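Local coordinates for DUF3863 domain-containing protein (Parabacteroides distasonis, PDB 3LM3) that is of unknown function but is probably a carbohydrate-active enzyme, a glycoside hydrolase or deacetylase, at residues G84-N87 against Y88-R92; G245-E248 against T249-W253. All blocks are in the same frame, centred on the assembly; numbering follows the deposited sequence. Where two conformers were deposited one is given.

Interaction 1 (G84-N87 against Y88-R92); sequences GRKN and YREIR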
loop_
_atom_site.group_PDB
_atom_site.type_symbol
_atom_site.label_atom_id
_atom_site.label_comp_id
_atom_site.label_asym_id
_atom_site.label_seq_id
_atom_site.Cartn_x
_atom_site.Cartn_y
_atom_site.Cartn_z
ATOM N N GLY A 84 -15.571 16.346 18.641
ATOM C CA GLY A 84 -16.901 16.323 19.217
ATOM C C GLY A 84 -17.969 16.976 18.372
ATOM O O GLY A 84 -19.138 16.999 18.779
ATOM N N ARG A 85 -17.591 17.548 17.238
ATOM C CA ARG A 85 -18.572 18.204 16.358
ATOM C C ARG A 85 -19.517 17.223 15.669
ATOM O O ARG A 85 -19.211 16.057 15.461
ATOM C CB ARG A 85 -17.906 19.155 15.364
ATOM C CG ARG A 85 -17.308 20.369 16.077
ATOM C CD ARG A 85 -16.458 21.215 15.142
ATOM N NE ARG A 85 -15.178 20.549 14.890
ATOM C CZ ARG A 85 -14.159 21.103 14.250
ATOM N NH1 ARG A 85 -14.287 22.322 13.732
ATOM N NH2 ARG A 85 -13.034 20.432 14.093
ATOM N N LYS A 86 -20.696 17.705 15.340
ATOM C CA LYS A 86 -21.789 16.842 14.940
ATOM C C LYS A 86 -21.459 15.971 13.721
ATOM O O LYS A 86 -21.799 14.776 13.688
ATOM C CB LYS A 86 -23.024 17.692 14.674
ATOM C CG LYS A 86 -24.195 16.934 14.098
ATOM C CD LYS A 86 -25.439 17.815 14.034
ATOM C CE LYS A 86 -26.572 17.081 13.340
ATOM N NZ LYS A 86 -27.852 17.826 13.374
ATOM N N ASN A 87 -20.768 16.529 12.723
ATOM C CA ASN A 87 -20.409 15.738 11.545
ATOM C C ASN A 87 -19.538 14.537 11.886
ATOM O O ASN A 87 -19.783 13.420 11.409
ATOM C CB ASN A 87 -19.779 16.575 10.427
ATOM C CG ASN A 87 -18.473 17.227 10.816
ATOM O OD1 ASN A 87 -18.341 17.815 11.904
ATOM N ND2 ASN A 87 -17.523 17.194 9.897
ATOM N N TYR A 88 -18.521 14.762 12.712
ATOM C CA TYR A 88 -17.626 13.673 13.085
ATOM C C TYR A 88 -18.335 12.679 13.963
ATOM O O TYR A 88 -18.122 11.485 13.818
ATOM C CB TYR A 88 -16.318 14.166 13.688
ATOM C CG TYR A 88 -15.451 14.767 12.609
ATOM C CD1 TYR A 88 -14.852 13.979 11.638
ATOM C CD2 TYR A 88 -15.293 16.142 12.502
ATOM C CE1 TYR A 88 -14.084 14.523 10.615
ATOM C CE2 TYR A 88 -14.537 16.688 11.483
ATOM C CZ TYR A 88 -13.929 15.898 10.552
ATOM O OH TYR A 88 -13.177 16.439 9.517
ATOM N N ARG A 89 -19.210 13.129 14.840
ATOM C CA ARG A 89 -19.990 12.195 15.661
ATOM C C ARG A 89 -20.883 11.311 14.773
ATOM O O ARG A 89 -20.926 10.083 14.955
ATOM C CB ARG A 89 -20.821 12.933 16.705
ATOM C CG ARG A 89 -21.609 12.011 17.617
ATOM C CD ARG A 89 -22.094 12.749 18.869
ATOM N NE ARG A 89 -22.486 14.137 18.582
ATOM C CZ ARG A 89 -23.535 14.481 17.839
ATOM N NH1 ARG A 89 -24.302 13.540 17.289
ATOM N NH2 ARG A 89 -23.816 15.766 17.641
ATOM N N GLU A 90 -21.569 11.933 13.815
ATOM C CA GLU A 90 -22.441 11.221 12.875
ATOM C C GLU A 90 -21.671 10.225 12.025
ATOM O O GLU A 90 -22.118 9.099 11.781
ATOM C CB GLU A 90 -23.189 12.192 11.951
ATOM C CG GLU A 90 -24.255 13.034 12.635
ATOM C CD GLU A 90 -24.914 14.043 11.686
ATOM O OE1 GLU A 90 -24.306 14.488 10.676
ATOM O OE2 GLU A 90 -26.055 14.419 11.965
ATOM N N ILE A 91 -20.496 10.624 11.558
ATOM C CA ILE A 91 -19.663 9.720 10.782
ATOM C C ILE A 91 -19.213 8.537 11.631
ATOM O O ILE A 91 -19.258 7.385 11.160
ATOM C CB ILE A 91 -18.444 10.455 10.155
ATOM C CG1 ILE A 91 -18.937 11.367 9.041
ATOM C CG2 ILE A 91 -17.436 9.457 9.636
ATOM C CD1 ILE A 91 -17.886 12.447 8.630
ATOM N N ARG A 92 -18.762 8.771 12.860
ATOM C CA ARG A 92 -18.377 7.661 13.710
ATOM C C ARG A 92 -19.571 6.700 13.936
ATOM O O ARG A 92 -19.409 5.481 13.861
ATOM C CB ARG A 92 -17.794 8.118 15.055
ATOM C CG ARG A 92 -16.384 8.745 14.947
ATOM C CD ARG A 92 -15.744 8.997 16.285
ATOM N NE ARG A 92 -16.520 9.896 17.112
ATOM C CZ ARG A 92 -16.389 11.226 17.139
ATOM N NH1 ARG A 92 -15.512 11.863 16.370
ATOM N NH2 ARG A 92 -17.159 11.924 17.933
HETATM O O HOH W 1 -20.224 15.139 20.310
HETATM O O HOH W 2 -21.814 17.511 18.664
#
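Lys86 and Glu90 sit one helical turn apart, and their side chains cross at a slant. The lysine chain is fully extended, with CG anti to the backbone N (chi1 173°). This runs its methylenes past the carboxylate, and Lys86 CE comes 3.0 Å from Glu90 OE2. The charged ends stay farther apart: Lys86 NZ is 4.1 Å from Glu90 OE2, beyond a salt bridge. Still, the opposite charges probably attract. With Glu90 cut back to alanine, the Lys86 ammonium would probably lose this nearby negative charge, and its chain would be freer to swing.

The guanidinium of Arg89 also lies beside Lys86, with Arg89 NH2 3.6 Å from Lys86 CB. Arg89 was deposited in two conformers, and this holds for the one given. In it, a bend at chi3 (37°) folds the chain back toward the start of the helix, and two waters bridge the guanidinium to Gly84 O. Each water donates to Gly84 O and accepts from the arginine, one from NE and the other from NH2. Both waters lie at the guanidinium edge, in its plane.

Lys86 to Arg92 make the opening turns of helix 86-102, with Arg85 at the N-cap position. Successive i to i+4 bonds begin with Arg89 N to Arg85 O at 3.0 Å. Glu90 N to Lys86 O and Ile91 N to Asn87 O follow, each 2.9 Å long.

Asn87 and Tyr88 point the same way, side by side. Asn87 ND2 lies over one face of the Tyr88 ring, near the rim, 3.4 Å from Tyr88 CE2. The amide and ring planes are 57° apart. Asn87 ND2 bonds to His51 O, and Tyr88 OH to Arg30 O. Ile91 touches Val56 of helix 53-64.

Interaction 2 (G245-E248 against T249-W253); sequences GPIE and TYKGW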
loop_
_atom_site.group_PDB
_atom_site.type_symbol
_atom_site.label_atom_id
_atom_site.label_comp_id
_atom_site.label_asym_id
_atom_site.label_seq_id
_atom_site.Cartn_x
_atom_site.Cartn_y
_atom_site.Cartn_z
ATOM N N GLY A 245 -4.931 3.865 -7.650
ATOM C CA GLY A 245 -5.418 4.990 -6.871
ATOM C C GLY A 245 -6.241 5.916 -7.766
ATOM O O GLY A 245 -5.869 6.188 -8.921
ATOM N N PRO A 246 -7.365 6.446 -7.273
ATOM C CA PRO A 246 -8.229 7.250 -8.102
ATOM C C PRO A 246 -7.693 8.625 -8.535
ATOM O O PRO A 246 -8.073 9.110 -9.591
ATOM C CB PRO A 246 -9.485 7.424 -7.217
ATOM C CG PRO A 246 -8.978 7.240 -5.832
ATOM C CD PRO A 246 -7.962 6.162 -5.948
ATOM N N ILE A 247 -6.823 9.242 -7.741
ATOM C CA ILE A 247 -6.335 10.601 -8.041
ATOM C C ILE A 247 -5.664 10.659 -9.412
ATOM O O ILE A 247 -5.944 11.548 -10.235
ATOM C CB ILE A 247 -5.382 11.105 -6.940
ATOM C CG1 ILE A 247 -6.188 11.416 -5.666
ATOM C CG2 ILE A 247 -4.567 12.335 -7.410
ATOM C CD1 ILE A 247 -7.243 12.532 -5.811
ATOM N N GLU A 248 -4.777 9.699 -9.666
ATOM C CA GLU A 248 -3.956 9.703 -10.877
ATOM C C GLU A 248 -4.621 9.029 -12.068
ATOM O O GLU A 248 -4.035 8.965 -13.164
ATOM C CB GLU A 248 -2.604 9.040 -10.598
ATOM C CG GLU A 248 -1.803 9.697 -9.512
ATOM C CD GLU A 248 -2.184 9.343 -8.096
ATOM O OE1 GLU A 248 -2.970 8.407 -7.882
ATOM O OE2 GLU A 248 -1.666 10.053 -7.182
ATOM N N THR A 249 -5.842 8.525 -11.868
ATOM C CA THR A 249 -6.543 7.758 -12.895
ATOM C C THR A 249 -7.944 8.328 -13.124
ATOM O O THR A 249 -8.122 9.217 -13.951
ATOM C CB THR A 249 -6.568 6.239 -12.561
ATOM O OG1 THR A 249 -7.221 6.015 -11.291
ATOM C CG2 THR A 249 -5.151 5.682 -12.536
ATOM N N TYR A 250 -8.945 7.850 -12.387
ATOM C CA TYR A 250 -10.298 8.359 -12.536
ATOM C C TYR A 250 -10.391 9.896 -12.531
ATOM O O TYR A 250 -11.057 10.485 -13.396
ATOM C CB TYR A 250 -11.208 7.800 -11.434
ATOM C CG TYR A 250 -11.455 6.320 -11.577
ATOM C CD1 TYR A 250 -12.252 5.827 -12.594
ATOM C CD2 TYR A 250 -10.919 5.408 -10.678
ATOM C CE1 TYR A 250 -12.453 4.464 -12.737
ATOM C CE2 TYR A 250 -11.136 4.015 -10.822
ATOM C CZ TYR A 250 -11.898 3.556 -11.837
ATOM O OH TYR A 250 -12.049 2.193 -11.966
ATOM N N LYS A 251 -9.724 10.541 -11.583
ATOM C CA LYS A 251 -9.759 12.006 -11.472
ATOM C C LYS A 251 -8.845 12.631 -12.531
ATOM O O LYS A 251 -9.307 13.382 -13.369
ATOM C CB LYS A 251 -9.404 12.425 -10.057
ATOM C CG LYS A 251 -9.708 13.872 -9.705
ATOM C CD LYS A 251 -8.704 14.852 -10.232
ATOM C CE LYS A 251 -7.314 14.768 -9.627
ATOM N NZ LYS A 251 -6.478 15.969 -10.063
ATOM N N GLY A 252 -7.558 12.294 -12.514
ATOM C CA GLY A 252 -6.614 12.940 -13.430
ATOM C C GLY A 252 -6.843 12.730 -14.913
ATOM O O GLY A 252 -6.594 13.631 -15.740
ATOM N N TRP A 253 -7.328 11.539 -15.276
ATOM C CA TRP A 253 -7.547 11.227 -16.678
ATOM C C TRP A 253 -9.017 11.296 -17.095
ATOM O O TRP A 253 -9.310 11.159 -18.273
ATOM C CB TRP A 253 -7.034 9.830 -16.969
ATOM C CG TRP A 253 -5.561 9.627 -16.869
ATOM C CD1 TRP A 253 -4.607 10.498 -16.395
ATOM C CD2 TRP A 253 -4.854 8.456 -17.277
ATOM N NE1 TRP A 253 -3.368 9.954 -16.531
ATOM C CE2 TRP A 253 -3.494 8.686 -17.045
ATOM C CE3 TRP A 253 -5.247 7.240 -17.844
ATOM C CZ2 TRP A 253 -2.520 7.753 -17.353
ATOM C CZ3 TRP A 253 -4.281 6.312 -18.156
ATOM C CH2 TRP A 253 -2.939 6.554 -17.896
#
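Glu248 meets Trp253 through its backbone. The Glu248 carbonyl oxygen lies over one face of the Trp253 indole, offset toward the rim, with Glu248 O 3.6 Å from Trp253 NE1. The same oxygen accepts a hydrogen bond from Arg242 NE.

Thr249 uses its hydroxyl to reach back four residues. OG1 stands between the backbone N and the carbonyl carbon (chi1 59°), which aims it at the preceding turn. Thr249 OG1 donates to Gly245 O at 2.7 Å, from above the carbonyl plane. This side-chain bond ties the helix to the loop residue ahead of it.

Ile247 is joined to the second half of the turn by its carbonyl. Gly252 N donates to Ile247 O at 2.9 Å. Bends at chi2 and chi3 bring Lys251 CE beside Ile247 O, 3.6 Å away, and Lys251 NZ goes on to His233 ND1.

Two of the backbone bonds mark a wider, pi-type turn. Lys251 N to Pro246 O is nearly straight (176°) and spans five residues, as does the bond from Gly252 N to Ile247 O. Pro246 O has a second donor, Thr249 N, at 3.2 Å. That donor comes from well above the carbonyl plane. Pro246 also sets CA at the edge of the Tyr250 ring, and Pro246 CB lies 4.3 Å from Tyr250 CD2.

Short helix 247-253 rests against helices 255-277, 290-294 and 296-313. Thr249, Tyr250 and Trp253 touch helix 255-277, where His259 ND1 is hydrogen-bonded to Tyr250 OH. Tyr250 also packs on Ala302 and Trp306 of helix 296-313. Pro246, Ile247 and Lys251 meet helix 290-294 through Met290 and Phe294.

In the fold
Interaction 1 comes first along the chain and is complete before interaction 2 begins. Both are local contacts within a helix, and all four segments belong to the DUF3863 domain. Their centres are 29 Å apart and their nearest atoms about 17 Å, so they do not touch. Interaction 1 lies at the start of helix 86-102, toward the periphery. With helix 78-82, that helix lies in the connection between parallel strands 73-76 and 105-108. Interaction 2 takes in the whole of helix 247-253, nearer the chain centre. Helix 255-277 follows it and leads to strand 280-287 of the same parallel sheet. The two contacts thus shape separate helical parts around one sheet.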